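Local atomic coordinates of probable diphthine synthase (Aeropyrum pernix, PDB entry 1WDE), a protein that probably uses S-adenosyl-L-methionine to trimethylate the amino group of a modified histidine in elongation factor 2, giving diphthine during diphthamide biosynthesis. Residues 46-49 with 50-54; 180-183 with 184-188. One frame throughout, in Å; residues are numbered along the deposited sequence.

Interaction 1: residues 46-49 with 50-54; sequences SSWL and YKSVV
W48 brings its indole alongside S52, one helical turn further on, by setting CG between its own backbone N and carbonyl carbon (chi1 65°), while L49 reaches V53 with CG anti to its backbone N (chi1 -178°). The six-membered half of the indole approaches the serine obliquely, with CZ3 of W48 3.7 Å from CB of S52. A small residue suits this place: its slim methylene fits beside the broad ring, and its OG is hydrogen-bonded to NE1 of W15, so the polar end is satisfied next to an aromatic surface. L49 and V53 lie side by side and point the same way, CD1 of L49 being 3.8 Å from CG2 of V53. Their branched, apolar ends both rest on V38 of strand 35-39, and V53 also touches V36 and, on strand 62-64, V62. Beneath the side chains runs the ordinary helical ladder, with S52 N donating to W48 O at 3.0 Å and V53 N to L49 O at 2.9 Å. One rung earlier the ladder is bridged by water 1, which donates to S47 O at 2.6 Å and accepts from K51 N at 3.1 Å, on the exposed side where solvent can enter the first turn. This is the opening of helix 47-57, the connection between neighbouring parallel strands 35-39 and 62-64: a beta-alpha-beta unit, in which one helix flank packs on the sheet and the other meets solvent.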
loop_
_atom_site.group_PDB
_atom_site.type_symbol
_atom_site.label_atom_id
_atom_site.label_comp_id
_atom_site.label_asym_id
_atom_site.label_seq_id
_atom_site.Cartn_x
_atom_site.Cartn_y
_atom_site.Cartn_z
ATOM N N SER A 46 -7.981 10.431 2.911
ATOM C CA SER A 46 -7.055 11.394 3.502
ATOM C C SER A 46 -7.594 12.817 3.592
ATOM O O SER A 46 -6.823 13.771 3.536
ATOM C CB SER A 46 -5.757 11.411 2.701
ATOM O OG SER A 46 -6.003 11.902 1.397
ATOM N N SER A 47 -8.907 12.968 3.739
ATOM C CA SER A 47 -9.509 14.302 3.831
ATOM C C SER A 47 -9.033 15.055 5.066
ATOM O O SER A 47 -8.860 16.273 5.042
ATOM C CB SER A 47 -11.038 14.199 3.868
ATOM O OG SER A 47 -11.546 13.675 2.651
ATOM N N TRP A 48 -8.821 14.313 6.140
ATOM C CA TRP A 48 -8.384 14.870 7.410
ATOM C C TRP A 48 -6.985 15.479 7.341
ATOM O O TRP A 48 -6.643 16.330 8.157
ATOM C CB TRP A 48 -8.369 13.765 8.474
ATOM C CG TRP A 48 -7.335 12.703 8.163
ATOM C CD1 TRP A 48 -7.450 11.683 7.255
ATOM C CD2 TRP A 48 -5.984 12.655 8.650
ATOM N NE1 TRP A 48 -6.254 11.016 7.141
ATOM C CE2 TRP A 48 -5.337 11.592 7.983
ATOM C CE3 TRP A 48 -5.256 13.414 9.578
ATOM C CZ2 TRP A 48 -3.988 11.267 8.212
ATOM C CZ3 TRP A 48 -3.917 13.093 9.804
ATOM C CH2 TRP A 48 -3.299 12.028 9.120
ATOM N N LEU A 49 -6.183 15.036 6.374
ATOM C CA LEU A 49 -4.795 15.485 6.249
ATOM C C LEU A 49 -4.585 16.997 6.248
ATOM O O LEU A 49 -3.923 17.526 7.138
ATOM C CB LEU A 49 -4.157 14.870 4.997
ATOM C CG LEU A 49 -2.682 15.198 4.741
ATOM C CD1 LEU A 49 -1.831 14.735 5.906
ATOM C CD2 LEU A 49 -2.240 14.548 3.449
ATOM N N TYR A 50 -5.130 17.674 5.241
ATOM C CA TYR A 50 -5.027 19.130 5.115
ATOM C C TYR A 50 -5.272 19.810 6.464
ATOM O O TYR A 50 -4.412 20.533 6.971
ATOM C CB TYR A 50 -6.053 19.627 4.093
ATOM C CG TYR A 50 -5.874 21.063 3.634
ATOM C CD1 TYR A 50 -4.839 21.417 2.756
ATOM C CD2 TYR A 50 -6.756 22.064 4.050
ATOM C CE1 TYR A 50 -4.692 22.733 2.303
ATOM C CE2 TYR A 50 -6.618 23.388 3.603
ATOM C CZ TYR A 50 -5.585 23.712 2.729
ATOM O OH TYR A 50 -5.456 25.006 2.269
ATOM N N LYS A 51 -6.448 19.582 7.040
ATOM C CA LYS A 51 -6.809 20.165 8.334
ATOM C C LYS A 51 -5.777 19.901 9.425
ATOM O O LYS A 51 -5.426 20.806 10.177
ATOM C CB LYS A 51 -8.166 19.627 8.804
ATOM C CG LYS A 51 -8.430 19.828 10.303
ATOM C CD LYS A 51 -9.635 19.013 10.777
ATOM C CE LYS A 51 -9.646 18.843 12.296
ATOM N NZ LYS A 51 -9.598 20.147 13.016
ATOM N N SER A 52 -5.306 18.658 9.520
ATOM C CA SER A 52 -4.317 18.272 10.534
ATOM C C SER A 52 -2.985 18.992 10.364
ATOM O O SER A 52 -2.353 19.382 11.343
ATOM C CB SER A 52 -4.073 16.760 10.494
ATOM O OG SER A 52 -3.045 16.390 11.402
ATOM N N VAL A 53 -2.557 19.147 9.118
ATOM C CA VAL A 53 -1.309 19.837 8.814
ATOM C C VAL A 53 -1.490 21.314 9.206
ATOM O O VAL A 53 -0.774 21.824 10.069
ATOM C CB VAL A 53 -0.978 19.725 7.297
ATOM C CG1 VAL A 53 0.258 20.542 6.967
ATOM C CG2 VAL A 53 -0.726 18.247 6.914
ATOM N N VAL A 54 -2.462 21.976 8.574
ATOM C CA VAL A 54 -2.784 23.385 8.837
ATOM C C VAL A 54 -2.776 23.654 10.329
ATOM O O VAL A 54 -2.299 24.688 10.795
ATOM C CB VAL A 54 -4.183 23.741 8.283
ATOM C CG1 VAL A 54 -4.719 25.011 8.956
ATOM C CG2 VAL A 54 -4.103 23.934 6.789
HETATM O O HOH W 1 -9.128 18.702 5.871
#

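Interaction 2: residues 180-183 with 184-188; sequences VQLS and PGQGV
S183 meets the first turn of helix 184-202 through two hydrogen bonds, one from its side chain and one from its backbone. As the N-cap residue it accepts from Q186 N with OG at 3.1 Å; a chi1 of 66° folds the hydroxyl back over the helix start, where backbone N-H groups lack a carbonyl of a preceding turn. Its O accepts from G187 N at 2.8 Å, the first i to i+4 bond of the helix. Serine suits the position because its oxygen is close to the main chain, and P184 suits the next one, having no N-H that would need a cap. The water-mediated link comes from Q186, whose extended side chain brings OE1 to 2.7 Å from water 2; this water donates to OE1 and accepts from S183 N at 3.0 Å, a bridged counterpart of the return bond in a capping box. Van der Waals contact is supplied by L182, which crosses the Q186 side chain at about a right angle. CD2 of L182 rests 3.3 Å from CG of Q186, and CD1 presses on CA of G187 at 3.3 Å, tighter than usual. The lack of a side chain at G187 is consistent with this close approach of the methyl. Replacing L182 with an alanine would probably open a gap beside G187 and leave the aliphatic part of Q186 freer to turn. The cap follows strand 168-173, and L182 shares backbone hydrogen bonds with D174. P184 packs on L173, a residue that probably contributes to S-adenosyl-L-methionine binding, and on L235, while V188 touches L232, L235 and S236, seating the new helix against strand 168-173 and helix 232-236.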
loop_
_atom_site.group_PDB
_atom_site.type_symbol
_atom_site.label_atom_id
_atom_site.label_comp_id
_atom_site.label_asym_id
_atom_site.label_seq_id
_atom_site.Cartn_x
_atom_site.Cartn_y
_atom_site.Cartn_z
ATOM N N VAL A 180 -11.567 7.894 -3.737
ATOM C CA VAL A 180 -12.372 6.782 -3.260
ATOM C C VAL A 180 -11.643 5.467 -3.540
ATOM O O VAL A 180 -11.258 5.190 -4.674
ATOM C CB VAL A 180 -13.745 6.785 -3.953
ATOM C CG1 VAL A 180 -14.512 5.504 -3.624
ATOM C CG2 VAL A 180 -14.527 8.015 -3.504
ATOM N N GLN A 181 -11.449 4.652 -2.511
ATOM C CA GLN A 181 -10.740 3.396 -2.728
ATOM C C GLN A 181 -11.574 2.344 -3.432
ATOM O O GLN A 181 -12.787 2.220 -3.214
ATOM C CB GLN A 181 -10.222 2.827 -1.417
ATOM C CG GLN A 181 -9.295 1.606 -1.619
ATOM C CD GLN A 181 -8.719 1.101 -0.315
ATOM O OE1 GLN A 181 -7.495 1.103 -0.115
ATOM N NE2 GLN A 181 -9.593 0.663 0.582
ATOM N N LEU A 182 -10.911 1.610 -4.309
ATOM C CA LEU A 182 -11.526 0.514 -5.047
ATOM C C LEU A 182 -11.998 -0.466 -3.968
ATOM O O LEU A 182 -11.308 -0.655 -2.965
ATOM C CB LEU A 182 -10.458 -0.158 -5.905
ATOM C CG LEU A 182 -10.761 -0.828 -7.240
ATOM C CD1 LEU A 182 -9.847 -2.021 -7.331
ATOM C CD2 LEU A 182 -12.211 -1.255 -7.372
ATOM N N SER A 183 -13.161 -1.081 -4.150
ATOM C CA SER A 183 -13.653 -2.022 -3.146
ATOM C C SER A 183 -12.893 -3.332 -3.261
ATOM O O SER A 183 -12.425 -3.684 -4.340
ATOM C CB SER A 183 -15.150 -2.317 -3.346
ATOM O OG SER A 183 -15.366 -3.010 -4.565
ATOM N N PRO A 184 -12.762 -4.073 -2.145
ATOM C CA PRO A 184 -12.053 -5.360 -2.144
ATOM C C PRO A 184 -12.647 -6.299 -3.181
ATOM O O PRO A 184 -11.922 -6.924 -3.968
ATOM C CB PRO A 184 -12.256 -5.862 -0.714
ATOM C CG PRO A 184 -12.244 -4.581 0.078
ATOM C CD PRO A 184 -13.130 -3.676 -0.773
ATOM N N GLY A 185 -13.975 -6.355 -3.222
ATOM C CA GLY A 185 -14.642 -7.224 -4.172
ATOM C C GLY A 185 -14.326 -6.889 -5.610
ATOM O O GLY A 185 -14.084 -7.780 -6.419
ATOM N N GLN A 186 -14.342 -5.604 -5.960
ATOM C CA GLN A 186 -14.025 -5.255 -7.325
ATOM C C GLN A 186 -12.525 -5.454 -7.585
ATOM O O GLN A 186 -12.136 -5.970 -8.638
ATOM C CB GLN A 186 -14.439 -3.812 -7.628
ATOM C CG GLN A 186 -14.061 -3.371 -9.028
ATOM C CD GLN A 186 -14.890 -2.202 -9.533
ATOM O OE1 GLN A 186 -15.306 -1.334 -8.762
ATOM N NE2 GLN A 186 -15.122 -2.170 -10.839
ATOM N N GLY A 187 -11.682 -5.052 -6.636
ATOM C CA GLY A 187 -10.246 -5.220 -6.844
ATOM C C GLY A 187 -9.859 -6.676 -7.081
ATOM O O GLY A 187 -9.093 -6.995 -7.995
ATOM N N VAL A 188 -10.398 -7.563 -6.244
ATOM C CA VAL A 188 -10.123 -8.992 -6.337
ATOM C C VAL A 188 -10.753 -9.609 -7.573
ATOM O O VAL A 188 -10.152 -10.468 -8.203
ATOM C CB VAL A 188 -10.626 -9.724 -5.063
ATOM C CG1 VAL A 188 -10.377 -11.208 -5.169
ATOM C CG2 VAL A 188 -9.915 -9.170 -3.838
HETATM O O HOH W 2 -15.026 -0.180 -6.304
#

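Overall arrangement
Both contacts lie at the beginning of a helix, but in different parts of the fold: interaction 1 opens the helix that follows strand 35-39 of the parallel sheet, interaction 2 the helix that follows strand 168-173 of the mixed sheet. Their centres are about 24 Å apart and they do not touch. Residues 46-54 are partly buried near the periphery, with a dry flank on the sheet and a wet one outside; residues 180-188 form a mostly buried contact nearer the centre of the chain. Accordingly, apolar and aromatic contacts one turn apart dominate the first, whereas side-chain capping and close packing on glycine mark the second. A bridging water serves each.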